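Local coordinates for protein ABC transporter (Caldanaerobius, PDB 4G68) that probably binds xylan-derived oligosaccharides outside the cell as the solute-binding component of an ABC transporter for their uptake, at residues Asn45-Glu50 / Ile98-Ala103; Ile148-Gln153 / Gly321-Ser326; Leu342-Ser347 / Pro358-Asp363; Met349-Ala354 / Ile365-Val370. One frame throughout, in Å; residues are numbered along the deposited sequence.

Contact 1. Residues Asn45-Glu50 / Ile98-Ala103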
loop_
_atom_site.group_PDB
_atom_site.type_symbol
_atom_site.label_atom_id
_atom_site.label_comp_id
_atom_site.label_asym_id
_atom_site.label_seq_id
_atom_site.Cartn_x
_atom_site.Cartn_y
_atom_site.Cartn_z
ATOM N N ASN C 45 -15.558 0.419 3.760
ATOM C CA ASN C 45 -14.118 0.069 3.826
ATOM C C ASN C 45 -13.808 -1.155 2.952
ATOM O O ASN C 45 -14.736 -1.759 2.365
ATOM C CB ASN C 45 -13.650 -0.117 5.284
ATOM C CG ASN C 45 -14.304 -1.309 5.953
ATOM O OD1 ASN C 45 -13.865 -2.453 5.763
ATOM N ND2 ASN C 45 -15.369 -1.059 6.707
ATOM N N LEU C 46 -12.523 -1.508 2.851
ATOM C CA LEU C 46 -12.104 -2.597 1.960
ATOM C C LEU C 46 -11.524 -3.826 2.689
ATOM O O LEU C 46 -10.952 -4.735 2.035
ATOM C CB LEU C 46 -11.131 -2.103 0.896
ATOM C CG LEU C 46 -9.785 -1.512 1.331
ATOM C CD1 LEU C 46 -9.047 -2.340 2.384
ATOM C CD2 LEU C 46 -8.875 -1.302 0.123
ATOM N N PHE C 47 -11.689 -3.872 4.022
ATOM C CA PHE C 47 -11.176 -5.003 4.835
ATOM C C PHE C 47 -11.944 -6.332 4.707
ATOM O O PHE C 47 -12.710 -6.757 5.599
ATOM C CB PHE C 47 -11.001 -4.597 6.294
ATOM C CG PHE C 47 -9.907 -3.601 6.501
ATOM C CD1 PHE C 47 -8.568 -3.982 6.454
ATOM C CD2 PHE C 47 -10.212 -2.264 6.740
ATOM C CE1 PHE C 47 -7.561 -3.037 6.649
ATOM C CE2 PHE C 47 -9.212 -1.319 6.911
ATOM C CZ PHE C 47 -7.877 -1.710 6.877
ATOM N N THR C 48 -11.663 -7.017 3.607
ATOM C CA THR C 48 -12.461 -8.161 3.173
ATOM C C THR C 48 -11.957 -9.513 3.684
ATOM O O THR C 48 -12.751 -10.428 3.928
ATOM C CB THR C 48 -12.541 -8.167 1.645
ATOM O OG1 THR C 48 -13.195 -9.347 1.206
ATOM C CG2 THR C 48 -11.163 -8.085 1.012
ATOM N N GLY C 49 -10.635 -9.637 3.837
ATOM C CA GLY C 49 -10.018 -10.913 4.242
ATOM C C GLY C 49 -10.003 -11.103 5.748
ATOM O O GLY C 49 -10.138 -10.134 6.516
ATOM N N GLU C 50 -9.814 -12.349 6.179
ATOM C CA GLU C 50 -9.794 -12.668 7.616
ATOM C C GLU C 50 -8.367 -12.611 8.192
ATOM O O GLU C 50 -7.407 -12.948 7.505
ATOM C CB GLU C 50 -10.421 -14.048 7.882
ATOM C CG GLU C 50 -11.867 -14.217 7.416
ATOM C CD GLU C 50 -12.840 -13.332 8.160
ATOM O OE1 GLU C 50 -12.504 -12.828 9.270
ATOM O OE2 GLU C 50 -13.952 -13.148 7.610
ATOM N N ILE C 98 -19.087 7.992 6.218
ATOM C CA ILE C 98 -17.653 7.756 6.424
ATOM C C ILE C 98 -17.120 6.752 5.419
ATOM O O ILE C 98 -17.743 5.721 5.186
ATOM C CB ILE C 98 -17.333 7.183 7.824
ATOM C CG1 ILE C 98 -17.966 8.023 8.932
ATOM C CG2 ILE C 98 -15.831 7.176 8.036
ATOM C CD1 ILE C 98 -18.177 7.286 10.220
ATOM N N PHE C 99 -15.993 7.069 4.817
ATOM C CA PHE C 99 -15.378 6.182 3.844
ATOM C C PHE C 99 -13.869 6.098 3.984
ATOM O O PHE C 99 -13.201 7.131 4.133
ATOM C CB PHE C 99 -15.792 6.550 2.393
ATOM C CG PHE C 99 -15.286 7.891 1.895
ATOM C CD1 PHE C 99 -14.071 8.003 1.169
ATOM C CD2 PHE C 99 -16.048 9.031 2.089
ATOM C CE1 PHE C 99 -13.631 9.238 0.703
ATOM C CE2 PHE C 99 -15.620 10.259 1.621
ATOM C CZ PHE C 99 -14.420 10.363 0.911
ATOM N N GLN C 100 -13.346 4.868 3.880
ATOM C CA GLN C 100 -11.907 4.638 3.821
ATOM C C GLN C 100 -11.350 5.223 2.534
ATOM O O GLN C 100 -12.032 5.206 1.516
ATOM C CB GLN C 100 -11.641 3.126 3.844
ATOM C CG GLN C 100 -10.152 2.716 3.766
ATOM C CD GLN C 100 -9.939 1.197 3.999
ATOM O OE1 GLN C 100 -10.898 0.456 4.126
ATOM N NE2 GLN C 100 -8.676 0.743 4.022
ATOM N N THR C 101 -10.146 5.789 2.574
ATOM C CA THR C 101 -9.541 6.300 1.325
ATOM C C THR C 101 -8.001 6.207 1.398
ATOM O O THR C 101 -7.447 5.717 2.419
ATOM C CB THR C 101 -10.000 7.732 1.026
ATOM O OG1 THR C 101 -9.819 8.041 -0.361
ATOM C CG2 THR C 101 -9.239 8.726 1.911
ATOM N N TRP C 102 -7.364 6.602 0.293
ATOM C CA TRP C 102 -5.929 6.807 0.200
ATOM C C TRP C 102 -5.705 8.269 0.117
ATOM O O TRP C 102 -6.221 8.958 -0.757
ATOM C CB TRP C 102 -5.310 6.108 -1.007
ATOM C CG TRP C 102 -5.444 4.606 -0.887
ATOM C CD1 TRP C 102 -4.573 3.732 -0.273
ATOM C CD2 TRP C 102 -6.550 3.787 -1.369
ATOM N NE1 TRP C 102 -5.049 2.451 -0.323
ATOM C CE2 TRP C 102 -6.234 2.411 -0.994
ATOM C CE3 TRP C 102 -7.727 4.048 -2.061
ATOM C CZ2 TRP C 102 -7.077 1.341 -1.318
ATOM C CZ3 TRP C 102 -8.560 2.979 -2.410
ATOM C CH2 TRP C 102 -8.252 1.654 -2.036
ATOM N N ALA C 103 -4.968 8.768 1.084
ATOM C CA ALA C 103 -4.738 10.203 1.196
ATOM C C ALA C 103 -3.743 10.641 0.146
ATOM O O ALA C 103 -3.000 9.805 -0.400
ATOM C CB ALA C 103 -4.206 10.532 2.572
#

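Contact 2. Residues Ile148-Gln153 / Gly321-Ser326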
loop_
_atom_site.group_PDB
_atom_site.type_symbol
_atom_site.label_atom_id
_atom_site.label_comp_id
_atom_site.label_asym_id
_atom_site.label_seq_id
_atom_site.Cartn_x
_atom_site.Cartn_y
_atom_site.Cartn_z
ATOM N N ILE C 148 -9.089 11.789 8.648
ATOM C CA ILE C 148 -8.471 11.300 9.881
ATOM C C ILE C 148 -7.567 10.129 9.432
ATOM O O ILE C 148 -8.071 9.099 8.997
ATOM C CB ILE C 148 -9.561 10.782 10.894
ATOM C CG1 ILE C 148 -10.556 11.909 11.321
ATOM C CG2 ILE C 148 -8.928 10.122 12.103
ATOM C CD1 ILE C 148 -9.932 13.231 11.761
ATOM N N PRO C 149 -6.228 10.283 9.525
ATOM C CA PRO C 149 -5.339 9.206 9.084
ATOM C C PRO C 149 -5.511 8.005 10.007
ATOM O O PRO C 149 -5.893 8.190 11.196
ATOM C CB PRO C 149 -3.924 9.830 9.211
ATOM C CG PRO C 149 -4.168 11.293 9.356
ATOM C CD PRO C 149 -5.469 11.402 10.084
ATOM N N PHE C 150 -5.268 6.788 9.500
ATOM C CA PHE C 150 -5.272 5.623 10.414
ATOM C C PHE C 150 -4.125 4.624 10.200
ATOM O O PHE C 150 -3.767 3.907 11.127
ATOM C CB PHE C 150 -6.615 4.909 10.428
ATOM C CG PHE C 150 -6.870 4.048 9.209
ATOM C CD1 PHE C 150 -6.482 2.707 9.189
ATOM C CD2 PHE C 150 -7.535 4.574 8.092
ATOM C CE1 PHE C 150 -6.690 1.911 8.052
ATOM C CE2 PHE C 150 -7.786 3.774 6.972
ATOM C CZ PHE C 150 -7.358 2.445 6.954
ATOM N N ASP C 151 -3.558 4.586 8.995
ATOM C CA ASP C 151 -2.396 3.718 8.764
ATOM C C ASP C 151 -1.357 4.209 7.746
ATOM O O ASP C 151 -1.565 5.189 7.035
ATOM C CB ASP C 151 -2.809 2.221 8.613
ATOM C CG ASP C 151 -3.347 1.833 7.208
ATOM O OD1 ASP C 151 -3.195 2.571 6.226
ATOM O OD2 ASP C 151 -3.889 0.696 7.095
ATOM N N GLN C 152 -0.198 3.572 7.763
ATOM C CA GLN C 152 0.884 3.967 6.923
ATOM C C GLN C 152 1.343 2.753 6.192
ATOM O O GLN C 152 1.255 1.652 6.708
ATOM C CB GLN C 152 2.060 4.623 7.659
ATOM C CG GLN C 152 2.247 4.328 9.124
ATOM C CD GLN C 152 3.476 5.047 9.715
ATOM O OE1 GLN C 152 4.601 4.965 9.182
ATOM N NE2 GLN C 152 3.251 5.775 10.824
ATOM N N GLN C 153 1.788 2.960 4.953
ATOM C CA GLN C 153 2.342 1.849 4.169
ATOM C C GLN C 153 3.859 1.930 4.096
ATOM O O GLN C 153 4.480 3.013 4.336
ATOM C CB GLN C 153 1.754 1.895 2.706
ATOM C CG GLN C 153 0.177 1.762 2.639
ATOM C CD GLN C 153 -0.419 1.778 1.196
ATOM O OE1 GLN C 153 0.286 1.965 0.225
ATOM N NE2 GLN C 153 -1.722 1.619 1.073
ATOM N N GLY C 321 -3.308 5.737 4.535
ATOM C CA GLY C 321 -4.629 5.161 4.835
ATOM C C GLY C 321 -5.378 6.191 5.688
ATOM O O GLY C 321 -4.859 6.656 6.676
ATOM N N ALA C 322 -6.564 6.608 5.255
ATOM C CA ALA C 322 -7.357 7.597 6.024
ATOM C C ALA C 322 -8.862 7.293 5.898
ATOM O O ALA C 322 -9.275 6.523 5.009
ATOM C CB ALA C 322 -7.056 9.031 5.615
ATOM N N LEU C 323 -9.630 7.863 6.838
ATOM C CA LEU C 323 -11.102 7.914 6.783
ATOM C C LEU C 323 -11.538 9.343 6.448
ATOM O O LEU C 323 -11.034 10.285 7.041
ATOM C CB LEU C 323 -11.735 7.472 8.110
ATOM C CG LEU C 323 -11.311 6.090 8.639
ATOM C CD1 LEU C 323 -12.029 5.730 9.927
ATOM C CD2 LEU C 323 -11.560 5.022 7.577
HETATM N N MSE C 324 -12.476 9.481 5.499
HETATM C CA MSE C 324 -13.048 10.816 5.168
HETATM C C MSE C 324 -14.535 10.801 5.468
HETATM O O MSE C 324 -15.181 9.748 5.447
HETATM C CB MSE C 324 -12.703 11.142 3.727
HETATM C CG MSE C 324 -11.252 11.619 3.662
HETATM SE SE MSE C 324 -10.910 12.124 1.779
HETATM C CE MSE C 324 -9.136 12.875 2.148
ATOM N N VAL C 325 -15.054 11.984 5.784
ATOM C CA VAL C 325 -16.461 12.227 6.030
ATOM C C VAL C 325 -16.985 13.013 4.822
ATOM O O VAL C 325 -16.434 14.064 4.452
ATOM C CB VAL C 325 -16.654 13.080 7.330
ATOM C CG1 VAL C 325 -18.101 13.565 7.466
ATOM C CG2 VAL C 325 -16.234 12.271 8.586
ATOM N N SER C 326 -18.077 12.528 4.255
ATOM C CA SER C 326 -18.708 13.219 3.111
ATOM C C SER C 326 -19.242 14.609 3.457
ATOM O O SER C 326 -19.791 14.800 4.533
ATOM C CB SER C 326 -19.819 12.362 2.541
ATOM O OG SER C 326 -19.193 11.335 1.796
#

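Contact 3. Residues Leu342-Ser347 / Pro358-Asp363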
loop_
_atom_site.group_PDB
_atom_site.type_symbol
_atom_site.label_atom_id
_atom_site.label_comp_id
_atom_site.label_asym_id
_atom_site.label_seq_id
_atom_site.Cartn_x
_atom_site.Cartn_y
_atom_site.Cartn_z
ATOM N N LEU C 342 -13.277 5.122 14.876
ATOM C CA LEU C 342 -12.975 4.059 13.918
ATOM C C LEU C 342 -11.506 4.063 13.476
ATOM O O LEU C 342 -10.892 2.987 13.360
ATOM C CB LEU C 342 -13.835 4.268 12.698
ATOM C CG LEU C 342 -15.311 3.957 12.913
ATOM C CD1 LEU C 342 -16.023 4.301 11.609
ATOM C CD2 LEU C 342 -15.455 2.454 13.315
ATOM N N ALA C 343 -10.955 5.255 13.234
ATOM C CA ALA C 343 -9.560 5.406 12.816
ATOM C C ALA C 343 -8.579 4.853 13.848
ATOM O O ALA C 343 -7.751 3.991 13.507
ATOM C CB ALA C 343 -9.254 6.855 12.512
ATOM N N LYS C 344 -8.701 5.321 15.100
ATOM C CA LYS C 344 -7.899 4.772 16.199
ATOM C C LYS C 344 -8.014 3.246 16.311
ATOM O O LYS C 344 -7.008 2.561 16.452
ATOM C CB LYS C 344 -8.253 5.448 17.551
ATOM C CG LYS C 344 -7.680 4.741 18.782
ATOM C CD LYS C 344 -6.148 4.803 18.889
ATOM C CE LYS C 344 -5.610 3.962 20.058
ATOM N NZ LYS C 344 -4.113 4.095 20.179
ATOM N N GLN C 345 -9.233 2.715 16.270
ATOM C CA GLN C 345 -9.422 1.256 16.353
ATOM C C GLN C 345 -8.804 0.462 15.205
ATOM O O GLN C 345 -8.269 -0.627 15.444
ATOM C CB GLN C 345 -10.901 0.876 16.526
ATOM C CG GLN C 345 -11.551 1.455 17.797
ATOM C CD GLN C 345 -10.855 1.016 19.076
ATOM O OE1 GLN C 345 -10.747 -0.170 19.375
ATOM N NE2 GLN C 345 -10.365 1.977 19.826
ATOM N N LEU C 346 -8.967 0.958 13.975
ATOM C CA LEU C 346 -8.358 0.347 12.795
ATOM C C LEU C 346 -6.842 0.365 12.906
ATOM O O LEU C 346 -6.211 -0.647 12.573
ATOM C CB LEU C 346 -8.796 1.065 11.506
ATOM C CG LEU C 346 -10.253 0.842 11.006
ATOM C CD1 LEU C 346 -10.465 1.612 9.705
ATOM C CD2 LEU C 346 -10.504 -0.623 10.737
ATOM N N SER C 347 -6.280 1.506 13.368
ATOM C CA SER C 347 -4.818 1.649 13.537
ATOM C C SER C 347 -4.273 0.574 14.521
ATOM O O SER C 347 -3.258 -0.091 14.242
ATOM C CB SER C 347 -4.487 3.053 14.040
ATOM O OG SER C 347 -3.056 3.231 14.230
ATOM N N PRO C 358 0.553 1.287 12.059
ATOM C CA PRO C 358 -0.362 2.194 12.764
ATOM C C PRO C 358 -0.002 3.655 12.551
ATOM O O PRO C 358 1.209 4.024 12.545
ATOM C CB PRO C 358 -0.164 1.812 14.250
ATOM C CG PRO C 358 1.215 1.195 14.338
ATOM C CD PRO C 358 1.311 0.426 13.018
ATOM N N ALA C 359 -1.015 4.500 12.357
ATOM C CA ALA C 359 -0.784 5.957 12.345
ATOM C C ALA C 359 -0.993 6.574 13.703
ATOM O O ALA C 359 -0.457 7.680 13.984
ATOM C CB ALA C 359 -1.655 6.698 11.323
ATOM N N TRP C 360 -1.779 5.893 14.537
ATOM C CA TRP C 360 -2.071 6.410 15.876
ATOM C C TRP C 360 -1.056 5.850 16.815
ATOM O O TRP C 360 -0.474 4.793 16.526
ATOM C CB TRP C 360 -3.433 5.956 16.343
ATOM C CG TRP C 360 -4.551 6.650 15.610
ATOM C CD1 TRP C 360 -4.832 6.600 14.232
ATOM C CD2 TRP C 360 -5.530 7.585 16.177
ATOM N NE1 TRP C 360 -5.930 7.382 13.928
ATOM C CE2 TRP C 360 -6.373 8.032 15.048
ATOM C CE3 TRP C 360 -5.770 8.120 17.467
ATOM C CZ2 TRP C 360 -7.439 8.912 15.233
ATOM C CZ3 TRP C 360 -6.841 9.010 17.621
ATOM C CH2 TRP C 360 -7.661 9.392 16.533
ATOM N N LYS C 361 -0.822 6.541 17.921
ATOM C CA LYS C 361 0.168 6.063 18.912
ATOM C C LYS C 361 -0.430 4.790 19.475
ATOM O O LYS C 361 -1.635 4.581 19.370
ATOM C CB LYS C 361 0.436 7.097 20.029
ATOM C CG LYS C 361 0.987 8.415 19.512
ATOM C CD LYS C 361 0.898 9.508 20.560
ATOM C CE LYS C 361 1.863 10.628 20.188
ATOM N NZ LYS C 361 1.964 11.708 21.215
ATOM N N TYR C 362 0.418 3.931 20.021
ATOM C CA TYR C 362 0.022 2.580 20.313
ATOM C C TYR C 362 0.608 2.112 21.651
ATOM O O TYR C 362 0.842 0.922 21.846
ATOM C CB TYR C 362 0.423 1.662 19.137
ATOM C CG TYR C 362 1.843 1.865 18.674
ATOM C CD1 TYR C 362 2.910 1.209 19.318
ATOM C CD2 TYR C 362 2.130 2.660 17.571
ATOM C CE1 TYR C 362 4.204 1.363 18.881
ATOM C CE2 TYR C 362 3.440 2.825 17.127
ATOM C CZ TYR C 362 4.473 2.163 17.788
ATOM O OH TYR C 362 5.791 2.316 17.376
ATOM N N ASP C 363 0.837 3.074 22.556
ATOM C CA ASP C 363 1.241 2.800 23.962
ATOM C C ASP C 363 0.214 1.957 24.719
ATOM O O ASP C 363 0.587 1.144 25.572
ATOM C CB ASP C 363 1.447 4.115 24.728
ATOM C CG ASP C 363 2.429 5.041 24.042
ATOM O OD1 ASP C 363 3.640 4.728 24.003
ATOM O OD2 ASP C 363 1.984 6.099 23.545
HETATM O O HOH W 1 -2.336 2.457 16.411
#

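Contact 4. Residues Met349-Ala354 / Ile365-Val370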
loop_
_atom_site.group_PDB
_atom_site.type_symbol
_atom_site.label_atom_id
_atom_site.label_comp_id
_atom_site.label_asym_id
_atom_site.label_seq_id
_atom_site.Cartn_x
_atom_site.Cartn_y
_atom_site.Cartn_z
ATOM N N MET C 349 -5.831 -2.265 15.459
ATOM C CA MET C 349 -6.103 -3.552 14.828
ATOM C C MET C 349 -4.937 -3.871 13.864
ATOM O O MET C 349 -4.365 -4.941 13.942
ATOM C CB MET C 349 -7.426 -3.493 14.032
ATOM C CG MET C 349 -7.743 -4.775 13.258
ATOM S SD MET C 349 -9.021 -4.626 11.997
ATOM C CE MET C 349 -8.123 -3.890 10.620
ATOM N N ASP C 350 -4.599 -2.914 12.986
ATOM C CA ASP C 350 -3.561 -3.065 11.918
ATOM C C ASP C 350 -2.249 -3.513 12.536
ATOM O O ASP C 350 -1.606 -4.479 12.081
ATOM C CB ASP C 350 -3.293 -1.697 11.236
ATOM C CG ASP C 350 -4.211 -1.396 10.074
ATOM O OD1 ASP C 350 -4.996 -2.296 9.660
ATOM O OD2 ASP C 350 -4.137 -0.218 9.562
ATOM N N TYR C 351 -1.853 -2.783 13.575
ATOM C CA TYR C 351 -0.651 -3.084 14.364
ATOM C C TYR C 351 -0.634 -4.523 14.932
ATOM O O TYR C 351 0.390 -5.234 14.812
ATOM C CB TYR C 351 -0.524 -2.064 15.493
ATOM C CG TYR C 351 0.792 -2.094 16.263
ATOM C CD1 TYR C 351 2.011 -2.258 15.591
ATOM C CD2 TYR C 351 0.813 -1.932 17.641
ATOM C CE1 TYR C 351 3.214 -2.285 16.274
ATOM C CE2 TYR C 351 2.016 -1.942 18.351
ATOM C CZ TYR C 351 3.208 -2.114 17.661
ATOM O OH TYR C 351 4.393 -2.124 18.354
ATOM N N LEU C 352 -1.767 -4.958 15.490
ATOM C CA LEU C 352 -1.864 -6.268 16.122
ATOM C C LEU C 352 -1.862 -7.425 15.127
ATOM O O LEU C 352 -1.222 -8.447 15.367
ATOM C CB LEU C 352 -3.124 -6.337 16.984
ATOM C CG LEU C 352 -2.999 -5.565 18.306
ATOM C CD1 LEU C 352 -4.364 -5.329 18.944
ATOM C CD2 LEU C 352 -2.092 -6.374 19.236
ATOM N N ILE C 353 -2.556 -7.243 14.008
ATOM C CA ILE C 353 -2.713 -8.271 13.003
ATOM C C ILE C 353 -1.869 -8.104 11.715
ATOM O O ILE C 353 -1.929 -8.977 10.837
ATOM C CB ILE C 353 -4.204 -8.558 12.719
ATOM C CG1 ILE C 353 -4.808 -7.491 11.796
ATOM C CG2 ILE C 353 -4.991 -8.659 14.042
ATOM C CD1 ILE C 353 -6.257 -7.778 11.410
ATOM N N ALA C 354 -1.109 -7.011 11.606
ATOM C CA ALA C 354 -0.184 -6.761 10.479
ATOM C C ALA C 354 -0.860 -6.498 9.105
ATOM O O ALA C 354 -0.259 -6.670 8.047
ATOM C CB ALA C 354 0.933 -7.834 10.401
ATOM N N ILE C 365 -1.224 -0.572 23.657
ATOM C CA ILE C 365 -1.176 -1.949 23.110
ATOM C C ILE C 365 -0.045 -2.766 23.742
ATOM O O ILE C 365 1.036 -2.262 23.943
ATOM C CB ILE C 365 -0.988 -1.985 21.548
ATOM C CG1 ILE C 365 -2.230 -1.436 20.796
ATOM C CG2 ILE C 365 -0.712 -3.410 21.049
ATOM C CD1 ILE C 365 -3.586 -1.838 21.358
ATOM N N ASP C 366 -0.317 -4.041 24.025
ATOM C CA ASP C 366 0.690 -4.944 24.578
ATOM C C ASP C 366 1.546 -5.510 23.457
ATOM O O ASP C 366 1.098 -6.386 22.685
ATOM C CB ASP C 366 -0.015 -6.057 25.349
ATOM C CG ASP C 366 0.936 -7.024 26.037
ATOM O OD1 ASP C 366 2.166 -6.826 26.112
ATOM O OD2 ASP C 366 0.386 -8.039 26.520
ATOM N N GLN C 367 2.763 -4.984 23.395
ATOM C CA GLN C 367 3.792 -5.335 22.437
ATOM C C GLN C 367 3.998 -6.852 22.271
ATOM O O GLN C 367 4.350 -7.296 21.195
ATOM C CB GLN C 367 5.095 -4.606 22.815
ATOM C CG GLN C 367 6.333 -4.855 21.944
ATOM C CD GLN C 367 6.410 -3.980 20.682
ATOM O OE1 GLN C 367 6.904 -4.433 19.648
ATOM N NE2 GLN C 367 5.964 -2.719 20.778
ATOM N N SER C 368 3.731 -7.628 23.319
ATOM C CA SER C 368 3.938 -9.067 23.297
ATOM C C SER C 368 2.851 -9.792 22.456
ATOM O O SER C 368 2.977 -10.988 22.151
ATOM C CB SER C 368 3.938 -9.582 24.733
ATOM O OG SER C 368 2.609 -9.671 25.214
ATOM N N LYS C 369 1.777 -9.062 22.137
ATOM C CA LYS C 369 0.684 -9.540 21.296
ATOM C C LYS C 369 0.918 -9.239 19.798
ATOM O O LYS C 369 0.275 -9.814 18.921
ATOM C CB LYS C 369 -0.614 -8.881 21.727
ATOM C CG LYS C 369 -1.867 -9.679 21.421
ATOM C CD LYS C 369 -3.004 -9.198 22.322
ATOM C CE LYS C 369 -4.374 -9.631 21.836
ATOM N NZ LYS C 369 -4.674 -9.027 20.517
ATOM N N VAL C 370 1.842 -8.351 19.506
ATOM C CA VAL C 370 2.039 -7.965 18.119
ATOM C C VAL C 370 2.956 -8.947 17.385
ATOM O O VAL C 370 3.863 -9.508 18.004
ATOM C CB VAL C 370 2.489 -6.503 18.002
ATOM C CG1 VAL C 370 1.657 -5.623 18.913
ATOM C CG2 VAL C 370 3.941 -6.329 18.314
#

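Contact 1. Residues Asn45-Glu50 / Ile98-Ala103
Leu46 and Gln100 are joined by a single hydrogen bond from backbone to side chain: Leu46 N donates a hydrogen bond to Gln100 OE1 at 2.9 Å, with 158° at the hydrogen and the donor tilted 34° from the carbonyl plane. The Gln100 chain, its CG anti to the backbone N, is extended beyond CG, which carries its amide from the strand to the turn. On the way OE1 passes close to Asn45 CB. A second polar bond shapes the turn itself: Phe47 N donates over 3.1 Å to a lone pair of Asn45 OD1, forming an Asx turn. Asn45 ends strand 40-45, which lies parallel to strand 98-102 in the sheet of this solute-binding protein, and the turn leads the chain off the sheet toward helix 52-66. The remaining contacts are van der Waals. Leu46 crosses the Gln100 side chain at about a right angle, its CD1 lying 3.5 Å from NE2, while its other methyl, CD2, meets the Trp102 indole at CZ2, also 3.5 Å away. Phe47 CE2 approaches Gln100 NE2 to 3.6 Å, ring and amide planes only 19° apart, and Leu46 CD1 sits over the centre of one face of the same phenyl ring, 4.3 Å above its plane. Met349 and Asp350 of helix 332-353 also touch Phe47, and Lys83 makes a cation-pi contact with Trp102.

Contact 2. Residues Ile148-Gln153 / Gly321-Ser326
A classic beta bulge, with Phe150 and Asp151 both set against Gly321, interrupts the antiparallel pairing of strands 144-160 and 317-325. Before it the register is regular: Ile148 and Leu323 form a hydrogen-bonded pair, Ile148 N to Leu323 O and Leu323 N to Ile148 O both 2.9 Å, and Pro149 faces Ala322 in the next, non-hydrogen-bonded position. At the bulge Gly321 O accepts from Phe150 N at 2.9 Å and, weakly, from Asp151 N at 3.4 Å. Gly321 N then returns a bond to Asp151 O at 3.1 Å. Glycine leaves room here for the carboxylate of Asp151, whose OD1 stands 3.3 Å from Gly321 CA. The Phe150 ring is turned back alongside the partner strand by a chi1 of 76°, its CG lying between the backbone N and the carbonyl carbon. This brings CE2 to 3.5 Å from Ala322 N and to 4.0 Å from Leu323 CD2. Helix 332-353 packs on the side chains of Ile148, Phe150 and Leu323 through Ala343, Leu346, Asp350 and Leu342. Beyond strand 317-325 lies strand 98-102, bonded through Phe99 and Thr101, while strand 357-358 flanks strand 144-160.

Contact 3. Residues Leu342-Ser347 / Pro358-Asp363
Lys344 lies across the indole of Trp360, where helix 332-353 of the solute-binding-protein fold, beside its mixed sheet, packs on the loop that follows strand 357-358. Lys344 CB is 3.7 Å from the centroid of the six-membered ring and 13° off its normal, a CH-pi contact over the face; the backbone of the same residue covers that face too, CA being 3.6 Å above the indole plane. The lysine chain bends at chi2 (67°), which keeps CD within 3.6 Å of Trp360 CE3 before the amine moves on to the loop, with NZ 2.7 Å from Lys361 O. Asp348, one turn along the helix, forms a salt bridge with that amine. Ala343 CB packs against the pyrrole side of the indole, 3.7 Å from NE1. One helical turn after Ala343, Ser347 holds the loop backbone: its OG, anti to the backbone N, accepts from Trp360 N at 3.0 Å with 163° at the hydrogen. The same oxygen touches Pro358 CB. Thr127, Gln130 and Leu131 also pack on the indole; further out, Ala359 is bonded through its backbone to Phe150. The ring is fixed on the sheet side by Trp360 NE1, which donates to Pro149 O over 2.8 Å.

Contact 4. Residues Met349-Ala354 / Ile365-Val370
Tyr351 reaches from the last turn of helix 332-353, in the solute-binding-protein fold, into the loop leading to helix 372-382, its CB directed at that loop. CG leaves anti to the backbone N (chi1 -170°), which lays the ring alongside Val370 and Ile365, both on the same side of its plane. At the near end of the ring, CD2 meets Ile365 CG2 at 4.0 Å, the side chains sliding past in opposite directions. CE2 comes next, 3.7 Å from Val370 CG1; this methyl stands over one face but offset toward the rim, a CH-pi contact 4.0 Å from the centroid. At the tip, OH receives a weak hydrogen bond from Gln367 NE2, 2.9 Å long but bent to 120° at the hydrogen, the amide turned 70° to the ring, its nitrogen near the ring plane. Gln367 bends at chi2 to bring the amide there. Tyr362 and Glu374 touch the tyrosine. The helix ends at Ile353, and Ala354 has a positive phi. Between Asp366 and Val370 the loop coils tightly, Lys369 N bonding to Asp366 O, and brings Lys369 CB and Val370 CG1 both within 3.8 Å of Leu352 CD2. Tip to tip with Ile365, that methyl lies 3.7 Å from CG2.

In the fold
From the N terminus, contact 1 closes the loop made by helix 52-66, strand 71-76 and helix 79-91, tying the end of strand 40-45 to strand 98-102. Contact 2 opens afterwards and spans the longest excursion, 167 residues, before strand 317-325 returns between strands 98-102 and 144-160; the first two contacts thus share a sheet. A short loop leads from strand 317-325 to helix 332-353, which supplies one side of both contacts 3 and 4. These two cross, their segments alternating along the chain, so the helix and the loop behind strand 357-358 are joined twice, about 10 Å apart between centres. Phe47 of contact 1 also packs on Leu346 of contact 3, linking the turn to the same helix.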